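Local coordinates for protein myosin-17 (Arabidopsis thaliana, PDB 7KFL) that probably recognises cargo through its largely helical globular tail, linking organelles or vesicles to a class XI motor that moves along actin in plant cells, at residues Q12-V16 with T51-I57; I61-E66 with F162-I166; R90-T95 with L143-K149; Q245-F249 with D380-P385; C265-E271 with L309-K314. One frame throughout, in Å; residues are numbered along the deposited sequence.

The five contacts are strung along an elongated, mostly helical cargo-binding domain. Interactions 1 and 2 share helix 53-65, one near its start and the other at its end, with centres about 16 Å apart. Interaction 3, its centre about 20 Å from that of interaction 1, ties the two ends of a long excursion of the chain together just before helix 150-186, the same helix that supplies 162-166 to interaction 2. Interaction 4 lies near the middle, its centre about 6 Å from the centre of the chain, and touches interaction 2 where Glu164 CG packs on Ile384 CG1 at 3.7 Å. Interaction 5 lies towards the far end, about 28 Å from interaction 4 and 61 Å from interaction 1, between centres.

Interaction 1: residues Q12-V16 with T51-I57; sequences QDLLV and TSVFDRI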
# COMPACT_ATOMS: atom_id res chain seq x y z
N GLN A 12 -23.00 -3.84 -26.69
CA GLN A 12 -21.81 -4.23 -25.89
C GLN A 12 -20.54 -3.74 -26.61
O GLN A 12 -19.66 -3.20 -25.91
CB GLN A 12 -21.79 -5.75 -25.67
CG GLN A 12 -22.88 -6.22 -24.72
CD GLN A 12 -23.09 -7.72 -24.75
OE1 GLN A 12 -22.22 -8.48 -25.18
NE2 GLN A 12 -24.25 -8.15 -24.28
N ASP A 13 -20.47 -3.90 -27.93
CA ASP A 13 -19.37 -3.39 -28.80
C ASP A 13 -19.23 -1.87 -28.61
O ASP A 13 -18.08 -1.38 -28.63
CB ASP A 13 -19.59 -3.73 -30.27
CG ASP A 13 -18.93 -5.02 -30.73
OD1 ASP A 13 -17.76 -5.25 -30.37
OD2 ASP A 13 -19.59 -5.79 -31.46
N LEU A 14 -20.35 -1.17 -28.45
CA LEU A 14 -20.41 0.30 -28.27
C LEU A 14 -19.80 0.69 -26.91
O LEU A 14 -18.93 1.58 -26.91
CB LEU A 14 -21.87 0.77 -28.37
CG LEU A 14 -22.23 1.59 -29.60
CD1 LEU A 14 -21.51 2.93 -29.60
CD2 LEU A 14 -21.94 0.83 -30.89
N LEU A 15 -20.25 0.06 -25.82
CA LEU A 15 -19.79 0.36 -24.43
C LEU A 15 -18.28 0.12 -24.33
O LEU A 15 -17.59 0.99 -23.78
CB LEU A 15 -20.56 -0.51 -23.43
CG LEU A 15 -20.30 -0.22 -21.95
CD1 LEU A 15 -20.66 1.22 -21.61
CD2 LEU A 15 -21.07 -1.18 -21.06
N VAL A 16 -17.80 -1.02 -24.85
CA VAL A 16 -16.36 -1.41 -24.87
C VAL A 16 -15.54 -0.27 -25.49
O VAL A 16 -14.48 0.06 -24.93
CB VAL A 16 -16.13 -2.74 -25.61
CG1 VAL A 16 -14.66 -2.94 -25.99
CG2 VAL A 16 -16.63 -3.93 -24.81
N THR A 51 -25.57 -13.37 -20.26
CA THR A 51 -25.12 -12.19 -21.05
C THR A 51 -23.59 -12.12 -21.06
O THR A 51 -22.97 -12.59 -20.09
CB THR A 51 -25.70 -10.88 -20.50
OG1 THR A 51 -25.22 -9.80 -21.31
CG2 THR A 51 -25.34 -10.61 -19.06
N SER A 52 -23.02 -11.53 -22.12
CA SER A 52 -21.56 -11.37 -22.35
C SER A 52 -21.07 -10.00 -21.86
O SER A 52 -19.84 -9.81 -21.81
CB SER A 52 -21.22 -11.57 -23.80
OG SER A 52 -21.29 -12.94 -24.16
N VAL A 53 -21.99 -9.09 -21.53
CA VAL A 53 -21.67 -7.66 -21.20
C VAL A 53 -20.62 -7.62 -20.08
O VAL A 53 -19.64 -6.87 -20.23
CB VAL A 53 -22.93 -6.85 -20.83
CG1 VAL A 53 -23.60 -7.35 -19.56
CG2 VAL A 53 -22.63 -5.37 -20.74
N PHE A 54 -20.82 -8.40 -19.02
CA PHE A 54 -19.96 -8.41 -17.80
C PHE A 54 -18.55 -8.90 -18.17
O PHE A 54 -17.57 -8.24 -17.79
CB PHE A 54 -20.59 -9.26 -16.71
CG PHE A 54 -21.92 -8.76 -16.22
CD1 PHE A 54 -22.04 -7.52 -15.61
CD2 PHE A 54 -23.07 -9.53 -16.38
CE1 PHE A 54 -23.27 -7.06 -15.17
CE2 PHE A 54 -24.30 -9.06 -15.94
CZ PHE A 54 -24.40 -7.83 -15.33
N ASP A 55 -18.47 -10.02 -18.89
CA ASP A 55 -17.19 -10.62 -19.38
C ASP A 55 -16.40 -9.56 -20.16
O ASP A 55 -15.17 -9.47 -19.95
CB ASP A 55 -17.43 -11.84 -20.26
CG ASP A 55 -17.69 -13.13 -19.50
OD1 ASP A 55 -17.48 -13.14 -18.27
OD2 ASP A 55 -18.09 -14.12 -20.14
N ARG A 56 -17.08 -8.79 -21.01
CA ARG A 56 -16.45 -7.84 -21.96
C ARG A 56 -15.93 -6.61 -21.21
O ARG A 56 -14.86 -6.10 -21.60
CB ARG A 56 -17.45 -7.47 -23.06
CG ARG A 56 -17.82 -8.65 -23.95
CD ARG A 56 -18.08 -8.26 -25.38
NE ARG A 56 -16.96 -7.54 -25.98
CZ ARG A 56 -16.99 -6.92 -27.15
NH1 ARG A 56 -18.10 -6.93 -27.88
NH2 ARG A 56 -15.92 -6.30 -27.60
N ILE A 57 -16.65 -6.16 -20.18
CA ILE A 57 -16.18 -5.11 -19.23
C ILE A 57 -14.87 -5.60 -18.59
O ILE A 57 -13.87 -4.86 -18.65
CB ILE A 57 -17.25 -4.78 -18.16
CG1 ILE A 57 -18.44 -4.03 -18.76
CG2 ILE A 57 -16.63 -4.00 -17.00
CD1 ILE A 57 -19.63 -3.92 -17.85
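Arg56 reaches helix 4-20 because its CG lies anti to the carbonyl carbon (chi1 -66°) and its chain then bends at chi2 and chi3, carrying the guanidinium across to Asp13 and Val16. There NH1 gives a nearly straight hydrogen bond of 3.0 Å to Asp13 OD1, part of a salt bridge, while NH2 adds a weak bond to the same oxygen. Asp13 OD1 lies in the guanidinium plane, whereas NH1 stands above the carboxylate plane, the two planes being 86° apart. Val16 CG2 lies over one face of the guanidinium, toward its rim, 3.8 Å from Arg56 NE; a branched apolar residue suits this flat, weakly hydrated surface. Gln12, extended beyond CG, lays its amide over Ser52 and Val53, where the chain enters helix 53-65, with OE1 3.5 Å from Ser52 CB and CG 3.9 Å from Val53 CB. Thr51 OG1 caps that helix by accepting a weak bond from Val53 N. On the buried side, Leu15 CD2 looks towards Val53 CG2 and Ile57 CD1, each at 4.5 Å, and helix 31-43 completes the core through Cys39, Leu40 and Ile36. Two nearly parallel helices, their short axes 23° apart, thus pair by a salt bridge on the partly exposed side and aliphatic packing inside, a pattern characteristic of an alpha-helical bundle.

Interaction 2: residues I61-E66 with F162-I166; sequences IATAIE and FLEKI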
# COMPACT_ATOMS: atom_id res chain seq x y z
N ILE A 61 -10.90 -4.03 -18.99
CA ILE A 61 -10.06 -3.59 -17.83
C ILE A 61 -8.78 -4.44 -17.82
O ILE A 61 -7.70 -3.86 -17.64
CB ILE A 61 -10.83 -3.70 -16.49
CG1 ILE A 61 -12.08 -2.82 -16.47
CG2 ILE A 61 -9.91 -3.40 -15.32
CD1 ILE A 61 -13.07 -3.17 -15.38
N ALA A 62 -8.91 -5.75 -17.99
CA ALA A 62 -7.79 -6.72 -18.02
C ALA A 62 -6.79 -6.34 -19.12
O ALA A 62 -5.59 -6.35 -18.83
CB ALA A 62 -8.32 -8.12 -18.21
N THR A 63 -7.28 -6.01 -20.32
CA THR A 63 -6.44 -5.68 -21.50
C THR A 63 -5.77 -4.31 -21.31
O THR A 63 -4.68 -4.10 -21.88
CB THR A 63 -7.25 -5.70 -22.80
OG1 THR A 63 -8.22 -6.75 -22.72
CG2 THR A 63 -6.39 -5.90 -24.02
N ALA A 64 -6.39 -3.42 -20.54
CA ALA A 64 -5.94 -2.02 -20.31
C ALA A 64 -4.74 -2.00 -19.35
O ALA A 64 -3.78 -1.26 -19.64
CB ALA A 64 -7.08 -1.19 -19.78
N ILE A 65 -4.78 -2.77 -18.26
CA ILE A 65 -3.78 -2.69 -17.15
C ILE A 65 -2.55 -3.55 -17.48
O ILE A 65 -1.47 -3.25 -16.93
CB ILE A 65 -4.39 -3.09 -15.79
CG1 ILE A 65 -4.70 -4.59 -15.70
CG2 ILE A 65 -5.61 -2.22 -15.48
CD1 ILE A 65 -5.30 -5.02 -14.38
N GLU A 66 -2.69 -4.56 -18.35
CA GLU A 66 -1.63 -5.58 -18.61
C GLU A 66 -0.74 -5.10 -19.77
O GLU A 66 -0.52 -5.88 -20.72
CB GLU A 66 -2.27 -6.95 -18.86
CG GLU A 66 -1.47 -8.11 -18.29
CD GLU A 66 -1.23 -8.06 -16.79
OE1 GLU A 66 -0.05 -8.01 -16.38
OE2 GLU A 66 -2.23 -8.09 -16.03
N PHE A 162 -10.36 -7.88 -9.44
CA PHE A 162 -9.57 -6.97 -10.32
C PHE A 162 -9.17 -5.70 -9.55
O PHE A 162 -8.06 -5.20 -9.78
CB PHE A 162 -10.30 -6.69 -11.63
CG PHE A 162 -9.80 -7.55 -12.76
CD1 PHE A 162 -10.32 -8.82 -12.97
CD2 PHE A 162 -8.77 -7.12 -13.58
CE1 PHE A 162 -9.84 -9.62 -13.99
CE2 PHE A 162 -8.29 -7.92 -14.60
CZ PHE A 162 -8.82 -9.17 -14.81
N LEU A 163 -10.03 -5.19 -8.66
CA LEU A 163 -9.69 -4.06 -7.76
C LEU A 163 -8.49 -4.44 -6.89
O LEU A 163 -7.56 -3.62 -6.77
CB LEU A 163 -10.90 -3.70 -6.89
CG LEU A 163 -10.65 -2.62 -5.83
CD1 LEU A 163 -10.17 -1.33 -6.47
CD2 LEU A 163 -11.90 -2.36 -5.01
N GLU A 164 -8.52 -5.65 -6.31
CA GLU A 164 -7.44 -6.19 -5.45
C GLU A 164 -6.15 -6.34 -6.27
O GLU A 164 -5.09 -5.97 -5.76
CB GLU A 164 -7.89 -7.51 -4.81
CG GLU A 164 -8.94 -7.31 -3.74
CD GLU A 164 -9.66 -8.57 -3.28
OE1 GLU A 164 -9.28 -9.67 -3.73
OE2 GLU A 164 -10.61 -8.44 -2.48
N LYS A 165 -6.26 -6.85 -7.50
CA LYS A 165 -5.12 -7.04 -8.44
C LYS A 165 -4.51 -5.67 -8.79
O LYS A 165 -3.27 -5.54 -8.73
CB LYS A 165 -5.57 -7.76 -9.71
CG LYS A 165 -4.51 -7.89 -10.79
CD LYS A 165 -4.89 -8.87 -11.88
CE LYS A 165 -3.98 -8.81 -13.09
NZ LYS A 165 -2.62 -9.30 -12.78
N ILE A 166 -5.35 -4.71 -9.17
CA ILE A 166 -4.94 -3.33 -9.57
C ILE A 166 -4.25 -2.67 -8.36
O ILE A 166 -3.10 -2.23 -8.52
CB ILE A 166 -6.13 -2.53 -10.12
CG1 ILE A 166 -6.54 -3.04 -11.51
CG2 ILE A 166 -5.84 -1.04 -10.13
CD1 ILE A 166 -7.94 -2.66 -11.92
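Lys165 NZ stands 3.5 Å from Glu66 OE2 in a long salt bridge, for which the geometry supports no hydrogen bond. The lysine runs out extended and turns only at its last torsion (chi4 69°), which swings NZ towards the carboxylate; Glu66, the first residue to leave helical geometry after helix 53-65, bends at chi2 to meet it. Both residues are exposed, so a long, flexible charged pair fits this edge, and its attraction is probably softened by solvent. Beneath it the contact is apolar. Ile65 CD1 comes in near the plane of the Phe162 ring, at its edge, 4.1 Å from Phe162 CD2, and the same methyl lies 3.7 Å from Ile166 CG1. The two segments, 61-65 and 162-166, run almost parallel, with 6° between their directions and their axes 11.8 Å apart, as neighbours in the helical bundle of this globular tail. At that separation large side chains have to span the gap, and Phe162 does so where its opposite residue is small: Ala62 CB lies 3.6 Å from Phe162 CZ. Ile61 CG2 is directed at Ile166 CD1, 4.0 Å away, the two isoleucines crossing at about a right angle. Leu159 and Met169, also on helix 150-186, add apolar contacts to Ile61 and Ile65.

Interaction 3: residues R90-T95 with L143-K149; sequences RTLKAT and LRQVEAK
A two-stranded parallel sheet joins 90-95, just after helix 71-89, to 143-149, which leads into helix 150-186; it is a small surface element in a largely helical domain. The bridges pair Leu92 with Val146 and Lys93 with Glu147. Val146 N donates to Thr91 O, Lys93 N to Val146 O at 2.9 Å, and Ala148 N to Lys93 O. Leu92 and Val146 lie side by side on one face, where Phe46 touches both, while Leu92 CB meets Ala148 CB at 3.7 Å; aliphatic residues suit the face turned to Phe46. Lys93 and Glu147 occupy the other, more exposed face, as long charged residues can. Gln145 bends at chi2 (-101°) so that NE2 gives a weak bond to Arg90 O and OE1 lies against the lysine's aliphatic stem, 3.3 Å from Lys93 CE. Thr91 OG1 is engaged elsewhere, by Leu87 and Tyr37. At the far end, Thr95 OG1 donates to Ala148 O at 2.7 Å, in the carbonyl plane.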
# COMPACT_ATOMS: atom_id res chain seq x y z
N ARG A 90 -24.32 -1.57 -3.20
CA ARG A 90 -25.55 -0.91 -2.68
C ARG A 90 -26.76 -1.24 -3.56
O ARG A 90 -27.87 -0.80 -3.20
CB ARG A 90 -25.35 0.60 -2.60
CG ARG A 90 -24.32 1.06 -1.57
CD ARG A 90 -24.19 2.57 -1.53
NE ARG A 90 -23.13 3.03 -0.64
CZ ARG A 90 -22.75 4.30 -0.50
NH1 ARG A 90 -23.35 5.26 -1.19
NH2 ARG A 90 -21.78 4.61 0.34
N THR A 91 -26.57 -1.99 -4.65
CA THR A 91 -27.62 -2.28 -5.68
C THR A 91 -27.99 -3.77 -5.65
O THR A 91 -29.14 -4.08 -5.30
CB THR A 91 -27.15 -1.84 -7.07
OG1 THR A 91 -26.98 -0.42 -7.03
CG2 THR A 91 -28.12 -2.20 -8.17
N LEU A 92 -27.05 -4.65 -6.03
CA LEU A 92 -27.29 -6.11 -6.25
C LEU A 92 -27.73 -6.77 -4.94
O LEU A 92 -26.93 -6.77 -3.98
CB LEU A 92 -26.01 -6.77 -6.78
CG LEU A 92 -25.38 -6.15 -8.03
CD1 LEU A 92 -24.43 -7.14 -8.69
CD2 LEU A 92 -26.43 -5.69 -9.03
N LYS A 93 -28.96 -7.30 -4.90
CA LYS A 93 -29.45 -8.24 -3.85
C LYS A 93 -29.08 -9.66 -4.27
O LYS A 93 -29.32 -10.02 -5.44
CB LYS A 93 -30.97 -8.12 -3.67
CG LYS A 93 -31.46 -6.98 -2.78
CD LYS A 93 -32.98 -6.88 -2.74
CE LYS A 93 -33.51 -5.72 -1.93
NZ LYS A 93 -34.02 -6.15 -0.60
N ALA A 94 -28.52 -10.45 -3.34
CA ALA A 94 -28.04 -11.83 -3.58
C ALA A 94 -29.23 -12.77 -3.80
O ALA A 94 -30.26 -12.60 -3.12
CB ALA A 94 -27.18 -12.29 -2.43
N THR A 95 -29.08 -13.73 -4.72
CA THR A 95 -30.10 -14.76 -5.08
C THR A 95 -29.44 -16.14 -5.15
O THR A 95 -28.20 -16.19 -5.32
CB THR A 95 -30.81 -14.41 -6.40
OG1 THR A 95 -29.85 -14.43 -7.46
CG2 THR A 95 -31.49 -13.06 -6.36
N LEU A 143 -30.01 5.30 -5.89
CA LEU A 143 -29.79 3.84 -6.08
C LEU A 143 -31.00 3.05 -5.56
O LEU A 143 -31.45 3.35 -4.43
CB LEU A 143 -28.51 3.41 -5.35
CG LEU A 143 -27.21 4.09 -5.80
CD1 LEU A 143 -26.03 3.54 -5.02
CD2 LEU A 143 -26.99 3.94 -7.29
N ARG A 144 -31.49 2.10 -6.36
CA ARG A 144 -32.61 1.19 -6.01
C ARG A 144 -32.14 -0.26 -6.19
O ARG A 144 -31.49 -0.55 -7.21
CB ARG A 144 -33.85 1.51 -6.85
CG ARG A 144 -33.65 1.42 -8.36
CD ARG A 144 -34.76 2.08 -9.15
NE ARG A 144 -34.36 2.30 -10.54
CZ ARG A 144 -34.30 1.36 -11.48
NH1 ARG A 144 -34.61 0.11 -11.20
NH2 ARG A 144 -33.92 1.69 -12.70
N GLN A 145 -32.45 -1.12 -5.21
CA GLN A 145 -32.00 -2.53 -5.15
C GLN A 145 -32.64 -3.32 -6.30
O GLN A 145 -33.84 -3.12 -6.56
CB GLN A 145 -32.38 -3.17 -3.81
CG GLN A 145 -31.72 -2.50 -2.60
CD GLN A 145 -30.53 -3.27 -2.08
OE1 GLN A 145 -30.66 -4.14 -1.21
NE2 GLN A 145 -29.36 -2.96 -2.60
N VAL A 146 -31.85 -4.18 -6.96
CA VAL A 146 -32.32 -5.16 -7.98
C VAL A 146 -31.84 -6.55 -7.54
O VAL A 146 -30.67 -6.66 -7.13
CB VAL A 146 -31.84 -4.80 -9.41
CG1 VAL A 146 -31.95 -3.31 -9.68
CG2 VAL A 146 -30.43 -5.29 -9.69
N GLU A 147 -32.72 -7.56 -7.60
CA GLU A 147 -32.35 -8.97 -7.30
C GLU A 147 -31.49 -9.48 -8.46
O GLU A 147 -32.05 -9.85 -9.51
CB GLU A 147 -33.60 -9.83 -7.06
CG GLU A 147 -34.33 -9.48 -5.77
CD GLU A 147 -35.32 -10.52 -5.28
OE1 GLU A 147 -34.88 -11.66 -5.00
OE2 GLU A 147 -36.52 -10.20 -5.18
N ALA A 148 -30.16 -9.46 -8.27
CA ALA A 148 -29.14 -9.78 -9.29
C ALA A 148 -29.20 -11.28 -9.63
O ALA A 148 -29.28 -12.09 -8.69
CB ALA A 148 -27.77 -9.40 -8.78
N LYS A 149 -29.16 -11.60 -10.92
CA LYS A 149 -29.04 -12.99 -11.44
C LYS A 149 -27.55 -13.38 -11.44
O LYS A 149 -26.72 -12.53 -11.09
CB LYS A 149 -29.69 -13.10 -12.82
CG LYS A 149 -31.19 -12.83 -12.86
CD LYS A 149 -32.01 -13.76 -11.98
CE LYS A 149 -33.49 -13.47 -12.03
NZ LYS A 149 -33.84 -12.28 -11.21

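Interaction 4: residues Q245-F249 with D380-P385; sequences QIFSF and DDSSIP
Gln245 has the most surface covered here, and its amide nitrogen bonds twice to the loop 380-385. NE2 donates to Ser383 O at 2.7 Å with an N-H...O angle of 164°, the acceptor close to the amide plane although the donor stands above the carbonyl plane, and it gives a weaker bond to Asp381 OD2 at 3.1 Å. An extended chain beyond CG carries the amide that far, and its OE1 is taken up by Arg171, so both ends of a buried polar group are used. Pro385 CG packs 3.3 Å from NE2. Asp380 and Asp381 are the next most covered. Asp380 OD2 lies at the edge of the Phe249 ring, 3.6 Å from CD1, where ring hydrogens are slightly positive. Asp381 N donates to Ser248 OG at 3.0 Å; serine's short hydroxyl can accept here. The Asp381 carboxylate turns back on its own loop: OD1 accepts from Ser383 OG at 2.6 Å and from Ser383 N. The latter bond makes an Asx turn that shapes 380-385, while Gln245 and Ser248 join the loop to helix 236-260.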
# COMPACT_ATOMS: atom_id res chain seq x y z
N GLN A 245 1.05 0.24 3.77
CA GLN A 245 1.66 -1.05 3.35
C GLN A 245 3.07 -0.82 2.80
O GLN A 245 3.92 -1.72 2.95
CB GLN A 245 0.77 -1.77 2.33
CG GLN A 245 -0.51 -2.33 2.93
CD GLN A 245 -1.10 -3.45 2.12
OE1 GLN A 245 -1.01 -3.48 0.89
NE2 GLN A 245 -1.73 -4.40 2.80
N ILE A 246 3.33 0.35 2.19
CA ILE A 246 4.65 0.70 1.58
C ILE A 246 5.63 1.09 2.69
O ILE A 246 6.81 0.71 2.58
CB ILE A 246 4.48 1.81 0.52
CG1 ILE A 246 3.79 1.28 -0.73
CG2 ILE A 246 5.81 2.47 0.19
CD1 ILE A 246 4.69 0.47 -1.64
N PHE A 247 5.18 1.84 3.70
CA PHE A 247 6.02 2.25 4.87
C PHE A 247 6.36 1.00 5.69
O PHE A 247 7.49 0.93 6.22
CB PHE A 247 5.34 3.35 5.68
CG PHE A 247 5.70 4.75 5.24
CD1 PHE A 247 5.44 5.17 3.95
CD2 PHE A 247 6.32 5.63 6.12
CE1 PHE A 247 5.78 6.46 3.54
CE2 PHE A 247 6.65 6.92 5.71
CZ PHE A 247 6.38 7.32 4.42
N SER A 248 5.42 0.05 5.78
CA SER A 248 5.65 -1.33 6.29
C SER A 248 6.88 -1.93 5.61
O SER A 248 7.79 -2.39 6.32
CB SER A 248 4.42 -2.19 6.10
OG SER A 248 4.77 -3.52 5.76
N PHE A 249 6.91 -1.91 4.27
CA PHE A 249 8.03 -2.42 3.43
C PHE A 249 9.33 -1.68 3.78
O PHE A 249 10.37 -2.35 3.97
CB PHE A 249 7.67 -2.28 1.94
CG PHE A 249 8.81 -2.48 0.98
CD1 PHE A 249 9.26 -3.76 0.68
CD2 PHE A 249 9.43 -1.40 0.37
CE1 PHE A 249 10.31 -3.94 -0.22
CE2 PHE A 249 10.47 -1.59 -0.52
CZ PHE A 249 10.91 -2.86 -0.81
N ASP A 380 7.00 -7.56 5.58
CA ASP A 380 6.08 -6.47 5.14
C ASP A 380 4.65 -7.02 5.05
O ASP A 380 4.48 -8.25 5.14
CB ASP A 380 6.53 -5.85 3.81
CG ASP A 380 6.64 -6.84 2.66
OD1 ASP A 380 5.80 -7.77 2.59
OD2 ASP A 380 7.56 -6.67 1.84
N ASP A 381 3.68 -6.13 4.86
CA ASP A 381 2.25 -6.47 4.66
C ASP A 381 1.97 -6.50 3.15
O ASP A 381 1.87 -5.41 2.55
CB ASP A 381 1.34 -5.47 5.39
CG ASP A 381 -0.13 -5.84 5.38
OD1 ASP A 381 -0.44 -6.98 4.99
OD2 ASP A 381 -0.95 -4.99 5.79
N SER A 382 1.88 -7.70 2.56
CA SER A 382 1.56 -7.91 1.13
C SER A 382 0.12 -8.42 0.98
O SER A 382 -0.25 -8.84 -0.13
CB SER A 382 2.55 -8.85 0.48
OG SER A 382 2.23 -10.21 0.75
N SER A 383 -0.66 -8.37 2.07
CA SER A 383 -2.09 -8.76 2.11
C SER A 383 -2.95 -7.67 1.46
O SER A 383 -2.44 -6.55 1.29
CB SER A 383 -2.54 -9.01 3.53
OG SER A 383 -2.77 -7.78 4.21
N ILE A 384 -4.19 -8.00 1.09
CA ILE A 384 -5.25 -7.02 0.73
C ILE A 384 -5.86 -6.52 2.04
O ILE A 384 -6.50 -7.29 2.75
CB ILE A 384 -6.29 -7.64 -0.23
CG1 ILE A 384 -5.85 -7.54 -1.70
CG2 ILE A 384 -7.67 -7.02 -0.04
CD1 ILE A 384 -4.47 -8.07 -1.99
N PRO A 385 -5.64 -5.24 2.42
CA PRO A 385 -6.06 -4.75 3.73
C PRO A 385 -7.47 -4.13 3.79
O PRO A 385 -7.71 -3.34 4.68
CB PRO A 385 -4.99 -3.68 3.98
CG PRO A 385 -4.79 -3.06 2.61
CD PRO A 385 -4.94 -4.21 1.64

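Interaction 5: residues C265-E271 with L309-K314; sequences CSFSNGE and LVIHQK
The Phe267 ring has Lys314 NZ at its edge, in plane and 4.0 Å from CD2, together with OE2 of Glu271 from its own helix, a residue whose OE1 forms a salt bridge with Lys346. The carbonyl oxygens Leu309 O and Val310 O approach obliquely, each 3.2 Å from the ring, at CD2 and CE2 respectively, and Tyr347 meets the ring from outside the two segments. The His312 ring has Val310 O above one face, while its CE1 comes obliquely to Phe267 CZ. A phenylalanine suits this place, since a flat apolar ring can pack closely against the backbone of 309-310. Phe267 gets there with CG anti to the backbone nitrogen (chi1 -168°). Lys314 bends at chi4 so that NZ donates to Leu309 O and to Ile311 O, the latter at 3.0 Å; Tyr342 OH is a further partner, so several oxygens surround this buried ammonium and probably stabilise its charge. Gly270 lets the end of helix 300-309 and Val310 come close: Leu309 CB is 4.0 Å from Gly270 CA, and Val310 CG1 is 3.5 Å from Gly270 C. Leu309 CD2 packs on Ser266 O and Cys265 SG, just before the helix. Ser266 is the N-cap of helix 267-287, its OG accepting from Asn269 N. Within the DIL domain the contact is thus a capped helix start held against the end of helix 300-309 and the loop that follows it.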
# COMPACT_ATOMS: atom_id res chain seq x y z
N CYS A 265 24.98 -1.51 11.78
CA CYS A 265 24.78 -1.53 13.25
C CYS A 265 25.86 -0.67 13.92
O CYS A 265 26.62 -1.21 14.74
CB CYS A 265 24.76 -2.96 13.77
SG CYS A 265 23.68 -3.19 15.20
N SER A 266 25.92 0.61 13.57
CA SER A 266 26.91 1.60 14.07
C SER A 266 26.20 2.88 14.50
O SER A 266 25.01 3.05 14.17
CB SER A 266 27.98 1.88 13.04
OG SER A 266 27.41 2.47 11.88
N PHE A 267 26.91 3.76 15.21
CA PHE A 267 26.41 5.09 15.64
C PHE A 267 26.20 5.96 14.41
O PHE A 267 25.11 6.55 14.27
CB PHE A 267 27.38 5.75 16.62
CG PHE A 267 26.79 6.96 17.30
CD1 PHE A 267 26.74 8.19 16.66
CD2 PHE A 267 26.25 6.86 18.58
CE1 PHE A 267 26.18 9.29 17.29
CE2 PHE A 267 25.70 7.97 19.20
CZ PHE A 267 25.66 9.18 18.55
N SER A 268 27.22 6.04 13.54
CA SER A 268 27.25 6.90 12.33
C SER A 268 26.09 6.53 11.39
O SER A 268 25.50 7.45 10.80
CB SER A 268 28.58 6.81 11.62
OG SER A 268 28.69 5.59 10.89
N ASN A 269 25.78 5.23 11.27
CA ASN A 269 24.67 4.74 10.40
C ASN A 269 23.32 5.03 11.08
O ASN A 269 22.33 5.21 10.35
CB ASN A 269 24.82 3.26 10.05
CG ASN A 269 23.96 2.89 8.85
OD1 ASN A 269 24.18 3.40 7.75
ND2 ASN A 269 22.96 2.05 9.06
N GLY A 270 23.29 5.05 12.42
CA GLY A 270 22.12 5.49 13.20
C GLY A 270 21.75 6.92 12.87
O GLY A 270 20.55 7.19 12.64
N GLU A 271 22.75 7.81 12.82
CA GLU A 271 22.59 9.25 12.50
C GLU A 271 22.07 9.40 11.07
O GLU A 271 21.12 10.19 10.86
CB GLU A 271 23.92 10.00 12.61
CG GLU A 271 24.51 10.02 14.01
CD GLU A 271 25.89 10.64 14.08
OE1 GLU A 271 26.76 10.23 13.28
OE2 GLU A 271 26.09 11.54 14.92
N LEU A 309 20.62 3.23 18.60
CA LEU A 309 21.97 3.35 17.98
C LEU A 309 22.60 4.71 18.29
O LEU A 309 23.85 4.76 18.39
CB LEU A 309 21.86 3.14 16.47
CG LEU A 309 21.64 1.70 16.00
CD1 LEU A 309 21.39 1.66 14.50
CD2 LEU A 309 22.82 0.81 16.35
N VAL A 310 21.80 5.78 18.43
CA VAL A 310 22.29 7.18 18.57
C VAL A 310 22.29 7.63 20.04
O VAL A 310 22.83 8.72 20.31
CB VAL A 310 21.48 8.17 17.71
CG1 VAL A 310 21.48 7.78 16.24
CG2 VAL A 310 20.05 8.36 18.23
N ILE A 311 21.71 6.85 20.96
CA ILE A 311 21.59 7.24 22.40
C ILE A 311 23.00 7.31 23.00
O ILE A 311 23.83 6.44 22.66
CB ILE A 311 20.65 6.30 23.19
CG1 ILE A 311 20.04 7.01 24.41
CG2 ILE A 311 21.36 5.02 23.61
CD1 ILE A 311 18.96 8.01 24.06
N HIS A 312 23.25 8.33 23.83
CA HIS A 312 24.55 8.56 24.52
C HIS A 312 24.62 7.70 25.78
O HIS A 312 23.56 7.46 26.40
CB HIS A 312 24.73 10.06 24.84
CG HIS A 312 24.80 10.93 23.63
ND1 HIS A 312 25.76 10.78 22.66
CD2 HIS A 312 24.03 11.98 23.25
CE1 HIS A 312 25.59 11.68 21.72
NE2 HIS A 312 24.53 12.43 22.06
N GLN A 313 25.83 7.26 26.15
CA GLN A 313 26.12 6.51 27.40
C GLN A 313 25.21 5.28 27.47
O GLN A 313 24.34 5.24 28.35
CB GLN A 313 25.95 7.42 28.61
CG GLN A 313 26.81 8.68 28.56
CD GLN A 313 26.69 9.51 29.81
OE1 GLN A 313 27.69 9.81 30.47
NE2 GLN A 313 25.47 9.90 30.15
N LYS A 314 25.41 4.32 26.56
CA LYS A 314 24.70 3.01 26.54
C LYS A 314 25.10 2.17 27.75
O LYS A 314 24.25 1.49 28.32
CB LYS A 314 24.99 2.26 25.23
CG LYS A 314 24.39 2.88 23.98
CD LYS A 314 24.79 2.18 22.70
CE LYS A 314 24.31 2.89 21.46
NZ LYS A 314 25.04 4.16 21.23